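Local structure of lipase-esterase related protein (Clostridium acetobutylicum, 3E0X) at residues 67-71 with 100-106; 61-65 with 177-181; 16-22 with 83-89. The protein is of unknown function but is probably a hydrolase of the alpha/beta hydrolase family. All coordinates share one frame; numbering follows the deposited sequence.

From the N terminus, strand 18-22 is the first element used. Interaction 3 closes the loop from it to residues 83-89, pairing two neighbouring parallel strands of the central sheet. Helix 63-76 lies within that loop and starts the other two contacts: residues 61-65 reach forward to 177-181 in interaction 2, and 67-71 to 100-106 in interaction 1. Interaction 1 is therefore nested inside the long loop closed by interaction 2, and both cross interaction 3. Gly100 packs against Leu180 where interactions 1 and 2 meet, and Val101 against Leu88 where 1 meets 3. Together they join sheet, two flanking helices and the segment that follows helix 165-177.

Interaction 1 of 3, residues 67-71 with 100-106; sequences IDNVA and GVALKKL
The CA atoms of Ile67, in helix 63-76, and Val101, in helix 93-102, lie 5.7 Å apart, the closest pair of CA atoms across the two segments. In this alpha/beta hydrolase fold, helix 93-102 follows strand 86-91 and a sequence around Ser92 that has the pattern of a nucleophile elbow. Ile67 is spread along the facing helix by its two branches. Its chain is extended at the second torsion (chi2 163°), which carries CD1 onto the bare backbone of Gly100, 3.6 Å from Gly100 CA; with no side chain there, the methyl rests directly on the main chain. The other branch, Ile67 CG2, lies beside the aliphatic part of Lys104, 3.7 Å from Lys104 CE. Val101 meets helix 63-76 with one methyl, CG2, which is placed beside its own backbone N and enters between Ile67 and Val70, 3.9 Å from Ile67 O and 4.0 Å from Val70 CG1, the two valine side chains crossing at about a right angle. A type I turn from Ala102 to Lys105, the latter with positive phi, brings the chain round so that Leu106 CD1 lies 4.0 Å from Ala71 CB; Leu106 also packs on Ile74 and Thr75 of helix 63-76. Lys105 takes another direction, to a salt bridge with Asp188. At the exposed margin Lys104 bends at its second torsion (chi2 -75°) and crosses Asp68, and its NZ donates to Asp68 OD1 over 2.8 Å in a salt bridge that meets the carboxylate oxygen nearly in line with its C-O bond.

Interaction 2 of 3, residues 61-65 with 177-181; sequences STVYG and LIDLV
One water joins the hydroxyl of Tyr64 to the backbone of Asp179: it lies 2.7 Å from Tyr64 OH, in the plane of the phenol ring at its edge, and accepts from Asp179 N at 2.9 Å. Apolar contacts flank this bridge. Over one face of the ring sits the end methyl of Ile178, with CD1 3.4 Å from Tyr64 CE2. CG1 of Ile178 is anti to the backbone N (chi1 -166°) and the chain then bends at chi2 (60°), which lets the same CD1 lie 3.8 Å from Val63 CB as well, so that the methyl is wedged between valine and tyrosine. Val63 and Ile178 cross at about a right angle, and Val63 CG2 approaches Ile178 CB. The contact joins the start of helix 63-76 to the chain just after helix 165-177, the last of four helices between strands 109-115 and 191-196, where alpha/beta hydrolases commonly carry their cap. On the helix side, Val63 also packs on Met93 and Ile97 of helix 93-102, while Thr62 caps the helix, its OG1 accepting from Gly65 N. Leu180 runs past the tyrosine in the opposite direction, its CD2 3.7 Å from Tyr64 OH. The backbone of Leu180 is hydrogen-bonded to that of Ala119, and Leu180 is the middle residue of an Asx turn, closed by Val181 N donating to Asp179 OD1 at 3.1 Å.

Interaction 3 of 3, residues 16-22 with 83-89; sequences PNTLLFV and QKNITLI
Leu20 and Leu88 are one of four bridged pairs, Thr18-Ile86 to Phe21-Ile89, that join strands 18-22 and 86-89 in parallel at 25°; five backbone hydrogen bonds run from Thr18 N to Asn85 O at one end to Val22 N and Ile89 O at the other. The two leucines point the same way but differ in rotamer. Leu20 has CG anti to the backbone N (chi1 179°), whereas in Leu88 CG lies beside it (chi1 -53°), and the chains lean together with Leu20 CD2 3.8 Å from Leu88 CD2. Leu20 CB rests on Ile86 CG2 at 4.1 Å. On the other face of the sheet, Leu19 CD2 lies 3.8 Å from Thr87 CB, and in one of the two conformers of Ile89 its CG2 approaches Phe21 CD1 at 3.8 Å and its CG1 lies over one ring face, offset toward the rim; for the other conformer these contacts are doubtful. At the start of the strands Gln83 curls so that its amide lies beside Thr18. A water gathers this end, donating to Pro16 O at 2.9 Å, accepting from Asn85 N at 3.0 Å, and bonding Thr18 OG1, which also receives Asn43 ND2. Strand 43-47 flanks 18-22 on its other edge, and 109-115 lies beyond 86-91. Helix 63-76, the crossover from 43-47 to 86-91, covers the face of Leu20, Ile86 and Leu88 with Ile74, and Phe73 adds to Leu20; on the reverse face Phe21 meets Phe32 edge-to-face and Thr87 touches Ile245.

Interaction 1 of 3, residues 67-71 with 100-106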
loop_
_atom_site.group_PDB
_atom_site.type_symbol
_atom_site.label_atom_id
_atom_site.label_comp_id
_atom_site.label_asym_id
_atom_site.label_seq_id
_atom_site.Cartn_x
_atom_site.Cartn_y
_atom_site.Cartn_z
ATOM N N ILE A 67 3.139 -10.023 4.254
ATOM C CA ILE A 67 2.956 -9.648 5.668
ATOM C C ILE A 67 4.128 -10.154 6.516
ATOM O O ILE A 67 4.721 -9.376 7.271
ATOM C CB ILE A 67 1.593 -10.181 6.213
ATOM C CG1 ILE A 67 0.396 -9.458 5.557
ATOM C CG2 ILE A 67 1.544 -10.121 7.729
ATOM C CD1 ILE A 67 -0.935 -10.202 5.722
ATOM N N ASP A 68 4.497 -11.424 6.327
ATOM C CA ASP A 68 5.632 -11.988 7.061
ATOM C C ASP A 68 6.937 -11.262 6.726
ATOM O O ASP A 68 7.755 -10.989 7.609
ATOM C CB ASP A 68 5.752 -13.483 6.780
ATOM C CG ASP A 68 4.628 -14.290 7.416
ATOM O OD1 ASP A 68 3.886 -13.732 8.247
ATOM O OD2 ASP A 68 4.491 -15.495 7.066
ATOM N N ASN A 69 7.133 -10.918 5.455
ATOM C CA ASN A 69 8.346 -10.200 5.076
ATOM C C ASN A 69 8.414 -8.826 5.739
ATOM O O ASN A 69 9.492 -8.392 6.180
ATOM C CB ASN A 69 8.442 -9.991 3.563
ATOM C CG ASN A 69 8.583 -11.281 2.752
ATOM O OD1 ASN A 69 8.950 -12.368 3.238
ATOM N ND2 ASN A 69 8.314 -11.131 1.479
ATOM N N VAL A 70 7.289 -8.116 5.730
ATOM C CA VAL A 70 7.258 -6.757 6.279
ATOM C C VAL A 70 7.405 -6.791 7.795
ATOM O O VAL A 70 8.117 -5.957 8.366
ATOM C CB VAL A 70 6.011 -5.967 5.817
ATOM C CG1 VAL A 70 5.944 -4.634 6.527
ATOM C CG2 VAL A 70 6.082 -5.760 4.299
ATOM N N ALA A 71 6.774 -7.764 8.452
ATOM C CA ALA A 71 6.947 -7.901 9.897
ATOM C C ALA A 71 8.417 -8.206 10.250
ATOM O O ALA A 71 8.961 -7.629 11.198
ATOM C CB ALA A 71 5.991 -8.964 10.487
ATOM N N GLY A 100 -2.628 -6.630 7.675
ATOM C CA GLY A 100 -2.127 -7.916 8.164
ATOM C C GLY A 100 -1.003 -7.747 9.188
ATOM O O GLY A 100 -0.906 -8.489 10.171
ATOM N N VAL A 101 -0.136 -6.759 8.965
ATOM C CA VAL A 101 0.950 -6.471 9.923
ATOM C C VAL A 101 0.390 -5.968 11.255
ATOM O O VAL A 101 0.883 -6.355 12.332
ATOM C CB VAL A 101 1.999 -5.500 9.346
ATOM C CG1 VAL A 101 3.069 -5.200 10.398
ATOM C CG2 VAL A 101 2.641 -6.159 8.133
ATOM N N ALA A 102 -0.648 -5.141 11.191
ATOM C CA ALA A 102 -1.291 -4.680 12.424
ATOM C C ALA A 102 -1.717 -5.891 13.264
ATOM O O ALA A 102 -1.594 -5.876 14.489
ATOM C CB ALA A 102 -2.502 -3.819 12.091
ATOM N N LEU A 103 -2.197 -6.948 12.605
ATOM C CA LEU A 103 -2.670 -8.159 13.316
ATOM C C LEU A 103 -1.536 -8.962 13.950
ATOM O O LEU A 103 -1.805 -9.821 14.798
ATOM C CB LEU A 103 -3.477 -9.037 12.359
ATOM C CG LEU A 103 -4.821 -8.405 12.015
ATOM C CD1 LEU A 103 -5.441 -9.020 10.768
ATOM C CD2 LEU A 103 -5.774 -8.547 13.232
ATOM N N LYS A 104 -0.284 -8.682 13.583
ATOM C CA LYS A 104 0.861 -9.322 14.229
ATOM C C LYS A 104 1.164 -8.712 15.593
ATOM O O LYS A 104 1.967 -9.274 16.354
ATOM C CB LYS A 104 2.115 -9.220 13.347
ATOM C CG LYS A 104 2.026 -9.935 11.984
ATOM C CD LYS A 104 2.135 -11.429 12.131
ATOM C CE LYS A 104 2.308 -12.105 10.774
ATOM N NZ LYS A 104 2.949 -13.439 10.902
ATOM N N LYS A 105 0.579 -7.540 15.875
ATOM C CA LYS A 105 0.684 -6.902 17.209
ATOM C C LYS A 105 2.151 -6.619 17.565
ATOM O O LYS A 105 2.608 -6.888 18.695
ATOM C CB LYS A 105 0.045 -7.784 18.307
ATOM C CG LYS A 105 -1.341 -8.327 18.009
ATOM C CD LYS A 105 -2.278 -7.238 17.594
ATOM C CE LYS A 105 -3.739 -7.729 17.549
ATOM N NZ LYS A 105 -4.232 -8.129 18.897
ATOM N N LEU A 106 2.904 -6.081 16.597
ATOM C CA LEU A 106 4.296 -5.689 16.849
ATOM C C LEU A 106 4.328 -4.509 17.807
ATOM O O LEU A 106 3.511 -3.598 17.673
ATOM C CB LEU A 106 5.002 -5.352 15.522
ATOM C CG LEU A 106 4.972 -6.476 14.485
ATOM C CD1 LEU A 106 5.709 -6.016 13.207
ATOM C CD2 LEU A 106 5.583 -7.752 15.075
#

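Interaction 2 of 3, residues 61-65 with 177-181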
loop_
_atom_site.group_PDB
_atom_site.type_symbol
_atom_site.label_atom_id
_atom_site.label_comp_id
_atom_site.label_asym_id
_atom_site.label_seq_id
_atom_site.Cartn_x
_atom_site.Cartn_y
_atom_site.Cartn_z
ATOM N N SER A 61 3.568 -15.205 -3.377
ATOM C CA SER A 61 2.333 -15.377 -4.138
ATOM C C SER A 61 1.103 -15.023 -3.336
ATOM O O SER A 61 -0.013 -14.988 -3.882
ATOM C CB SER A 61 2.171 -16.816 -4.611
ATOM O OG SER A 61 3.181 -17.141 -5.551
ATOM N N THR A 62 1.287 -14.743 -2.046
ATOM C CA THR A 62 0.149 -14.449 -1.158
ATOM C C THR A 62 0.395 -13.192 -0.359
ATOM O O THR A 62 1.557 -12.836 -0.069
ATOM C CB THR A 62 -0.164 -15.613 -0.182
ATOM O OG1 THR A 62 0.846 -15.700 0.829
ATOM C CG2 THR A 62 -0.238 -16.942 -0.933
ATOM N N VAL A 63 -0.693 -12.523 0.044
ATOM C CA VAL A 63 -0.498 -11.359 0.905
ATOM C C VAL A 63 0.150 -11.779 2.235
ATOM O O VAL A 63 0.938 -11.033 2.807
ATOM C CB VAL A 63 -1.813 -10.599 1.089
ATOM C CG1 VAL A 63 -1.678 -9.521 2.149
ATOM C CG2 VAL A 63 -2.202 -9.944 -0.249
ATOM N N TYR A 64 -0.173 -12.978 2.721
ATOM C CA TYR A 64 0.481 -13.506 3.919
ATOM C C TYR A 64 1.998 -13.558 3.821
ATOM O O TYR A 64 2.700 -13.268 4.787
ATOM C CB TYR A 64 -0.064 -14.895 4.252
ATOM C CG TYR A 64 -1.534 -14.825 4.584
ATOM C CD1 TYR A 64 -1.957 -14.295 5.811
ATOM C CD2 TYR A 64 -2.508 -15.267 3.684
ATOM C CE1 TYR A 64 -3.291 -14.214 6.142
ATOM C CE2 TYR A 64 -3.871 -15.192 4.001
ATOM C CZ TYR A 64 -4.265 -14.646 5.226
ATOM O OH TYR A 64 -5.598 -14.565 5.555
ATOM N N GLY A 65 2.526 -13.926 2.662
ATOM C CA GLY A 65 3.974 -13.909 2.454
ATOM C C GLY A 65 4.535 -12.513 2.629
ATOM O O GLY A 65 5.547 -12.338 3.337
ATOM N N LEU A 177 -7.013 -13.498 -3.819
ATOM C CA LEU A 177 -7.050 -14.552 -2.815
ATOM C C LEU A 177 -7.239 -14.032 -1.388
ATOM O O LEU A 177 -7.842 -14.735 -0.590
ATOM C CB LEU A 177 -5.770 -15.369 -2.863
ATOM C CG LEU A 177 -5.554 -16.242 -4.106
ATOM C CD1 LEU A 177 -4.136 -16.843 -4.089
ATOM C CD2 LEU A 177 -6.618 -17.321 -4.258
ATOM N N ILE A 178 -6.729 -12.842 -1.056
ATOM C CA ILE A 178 -6.708 -12.396 0.358
ATOM C C ILE A 178 -8.096 -12.076 0.929
ATOM O O ILE A 178 -8.949 -11.490 0.251
ATOM C CB ILE A 178 -5.757 -11.192 0.561
ATOM C CG1 ILE A 178 -5.469 -10.956 2.054
ATOM C CG2 ILE A 178 -6.294 -9.914 -0.137
ATOM C CD1 ILE A 178 -4.787 -12.144 2.812
ATOM N N ASP A 179 -8.325 -12.479 2.181
ATOM C CA ASP A 179 -9.544 -12.073 2.853
ATOM C C ASP A 179 -9.265 -11.946 4.338
ATOM O O ASP A 179 -9.352 -12.938 5.084
ATOM C CB ASP A 179 -10.652 -13.094 2.586
ATOM C CG ASP A 179 -11.997 -12.658 3.138
ATOM O OD1 ASP A 179 -12.040 -11.661 3.906
ATOM O OD2 ASP A 179 -13.007 -13.318 2.771
ATOM N N LEU A 180 -8.916 -10.732 4.756
ATOM C CA LEU A 180 -8.648 -10.461 6.174
ATOM C C LEU A 180 -9.856 -9.881 6.894
ATOM O O LEU A 180 -9.736 -9.446 8.036
ATOM C CB LEU A 180 -7.490 -9.465 6.333
ATOM C CG LEU A 180 -6.147 -9.931 5.776
ATOM C CD1 LEU A 180 -5.196 -8.748 5.559
ATOM C CD2 LEU A 180 -5.540 -10.995 6.665
ATOM N N VAL A 181 -11.007 -9.832 6.232
ATOM C CA VAL A 181 -12.114 -9.056 6.777
ATOM C C VAL A 181 -12.532 -9.501 8.184
ATOM O O VAL A 181 -12.759 -8.656 9.066
ATOM C CB VAL A 181 -13.311 -9.006 5.810
ATOM C CG1 VAL A 181 -14.550 -8.398 6.504
ATOM C CG2 VAL A 181 -12.948 -8.171 4.621
HETATM O O HOH W 1 -7.251 -14.867 3.503
#

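Interaction 3 of 3, residues 16-22 with 83-89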
loop_
_atom_site.group_PDB
_atom_site.type_symbol
_atom_site.label_atom_id
_atom_site.label_comp_id
_atom_site.label_asym_id
_atom_site.label_seq_id
_atom_site.Cartn_x
_atom_site.Cartn_y
_atom_site.Cartn_z
ATOM N N PRO A 16 10.414 11.883 15.828
ATOM C CA PRO A 16 9.895 10.803 16.692
ATOM C C PRO A 16 8.860 9.947 15.962
ATOM O O PRO A 16 8.530 8.863 16.436
ATOM C CB PRO A 16 9.222 11.566 17.844
ATOM C CG PRO A 16 8.960 12.932 17.332
ATOM C CD PRO A 16 9.987 13.225 16.280
ATOM N N ASN A 17 8.402 10.446 14.813
ATOM C CA ASN A 17 7.370 9.774 14.068
ATOM C C ASN A 17 7.957 9.146 12.805
ATOM O O ASN A 17 8.506 9.832 11.922
ATOM C CB ASN A 17 6.225 10.754 13.809
ATOM C CG ASN A 17 5.960 11.662 15.023
ATOM O OD1 ASN A 17 5.776 11.183 16.149
ATOM N ND2 ASN A 17 5.980 12.971 14.800
ATOM N N THR A 18 7.873 7.825 12.753
ATOM C CA THR A 18 8.428 7.053 11.656
ATOM C C THR A 18 7.284 6.570 10.783
ATOM O O THR A 18 6.325 5.995 11.296
ATOM C CB THR A 18 9.232 5.837 12.215
ATOM O OG1 THR A 18 10.379 6.316 12.929
ATOM C CG2 THR A 18 9.677 4.914 11.119
ATOM N N LEU A 19 7.399 6.804 9.479
ATOM C CA LEU A 19 6.389 6.346 8.546
ATOM C C LEU A 19 7.037 5.304 7.672
ATOM O O LEU A 19 8.055 5.576 6.999
ATOM C CB LEU A 19 5.906 7.505 7.685
ATOM C CG LEU A 19 5.372 8.778 8.348
ATOM C CD1 LEU A 19 4.817 9.794 7.314
ATOM C CD2 LEU A 19 4.335 8.488 9.388
ATOM N N LEU A 20 6.462 4.107 7.678
ATOM C CA LEU A 20 6.978 3.024 6.846
ATOM C C LEU A 20 5.958 2.803 5.720
ATOM O O LEU A 20 4.808 2.429 5.980
ATOM C CB LEU A 20 7.164 1.757 7.700
ATOM C CG LEU A 20 7.677 0.528 6.954
ATOM C CD1 LEU A 20 9.022 0.748 6.330
ATOM C CD2 LEU A 20 7.745 -0.669 7.875
ATOM N N PHE A 21 6.395 3.048 4.478
ATOM C CA PHE A 21 5.530 3.002 3.301
ATOM C C PHE A 21 5.667 1.668 2.613
ATOM O O PHE A 21 6.792 1.236 2.292
ATOM C CB PHE A 21 5.940 4.091 2.294
ATOM C CG PHE A 21 5.797 5.517 2.813
ATOM C CD1 PHE A 21 4.759 6.341 2.356
ATOM C CD2 PHE A 21 6.725 6.067 3.709
ATOM C CE1 PHE A 21 4.639 7.676 2.801
ATOM C CE2 PHE A 21 6.616 7.385 4.140
ATOM C CZ PHE A 21 5.594 8.193 3.701
ATOM N N VAL A 22 4.523 1.062 2.301
ATOM C CA VAL A 22 4.475 -0.223 1.631
ATOM C C VAL A 22 3.644 -0.069 0.359
ATOM O O VAL A 22 2.436 0.214 0.411
ATOM C CB VAL A 22 3.811 -1.287 2.524
ATOM C CG1 VAL A 22 3.748 -2.608 1.794
ATOM C CG2 VAL A 22 4.561 -1.430 3.845
ATOM N N GLN A 83 12.755 2.050 16.710
ATOM C CA GLN A 83 11.809 3.150 16.554
ATOM C C GLN A 83 10.538 2.794 17.316
ATOM O O GLN A 83 10.018 1.710 17.151
ATOM C CB GLN A 83 11.502 3.408 15.071
ATOM C CG GLN A 83 12.658 4.033 14.300
ATOM C CD GLN A 83 12.936 5.487 14.672
ATOM O OE1 GLN A 83 13.852 6.118 14.107
ATOM N NE2 GLN A 83 12.162 6.032 15.607
ATOM N N LYS A 84 10.059 3.706 18.148
ATOM C CA LYS A 84 8.960 3.404 19.048
ATOM C C LYS A 84 7.589 3.875 18.567
ATOM O O LYS A 84 6.572 3.532 19.183
ATOM C CB LYS A 84 9.268 3.997 20.426
ATOM C CG LYS A 84 10.551 3.467 21.105
ATOM C CD LYS A 84 10.548 1.981 21.386
ATOM C CE LYS A 84 11.927 1.599 21.989
ATOM N NZ LYS A 84 12.155 0.124 22.085
ATOM N N ASN A 85 7.557 4.665 17.498
ATOM C CA ASN A 85 6.285 5.203 16.992
ATOM C C ASN A 85 6.169 5.088 15.475
ATOM O O ASN A 85 6.287 6.083 14.743
ATOM C CB ASN A 85 6.107 6.666 17.436
ATOM C CG ASN A 85 4.758 7.232 17.042
ATOM O OD1 ASN A 85 3.791 6.495 16.865
ATOM N ND2 ASN A 85 4.689 8.552 16.889
ATOM N N ILE A 86 5.932 3.865 15.017
ATOM C CA ILE A 86 5.828 3.584 13.585
ATOM C C ILE A 86 4.379 3.627 13.112
ATOM O O ILE A 86 3.504 2.960 13.692
ATOM C CB ILE A 86 6.468 2.212 13.219
ATOM C CG1 ILE A 86 7.930 2.173 13.645
ATOM C CG2 ILE A 86 6.391 1.960 11.724
ATOM C CD1 ILE A 86 8.562 0.780 13.568
ATOM N N THR A 87 4.143 4.410 12.052
ATOM C CA THR A 87 2.883 4.370 11.314
ATOM C C THR A 87 3.139 3.696 9.987
ATOM O O THR A 87 4.075 4.060 9.279
ATOM C CB THR A 87 2.322 5.794 11.069
ATOM O OG1 THR A 87 2.097 6.427 12.334
ATOM C CG2 THR A 87 1.006 5.751 10.288
ATOM N N LEU A 88 2.334 2.691 9.677
ATOM C CA LEU A 88 2.443 2.015 8.396
ATOM C C LEU A 88 1.510 2.681 7.405
ATOM O O LEU A 88 0.366 3.011 7.734
ATOM C CB LEU A 88 2.044 0.538 8.518
ATOM C CG LEU A 88 2.758 -0.274 9.590
ATOM C CD1 LEU A 88 2.200 -1.716 9.542
ATOM C CD2 LEU A 88 4.266 -0.244 9.395
ATOM N N ILE A 89 2.018 2.902 6.194
ATOM C CA ILE A 89 1.260 3.505 5.104
ATOM C C ILE A 89 1.276 2.496 3.969
ATOM O O ILE A 89 2.331 2.299 3.373
ATOM C CB ILE A 89 1.986 4.806 4.608
ATOM C CG1 ILE A 89 2.218 5.800 5.763
ATOM C CG2 ILE A 89 1.236 5.429 3.440
ATOM C CD1 ILE A 89 0.965 6.420 6.322
HETATM O O HOH W 2 9.406 6.162 15.751
#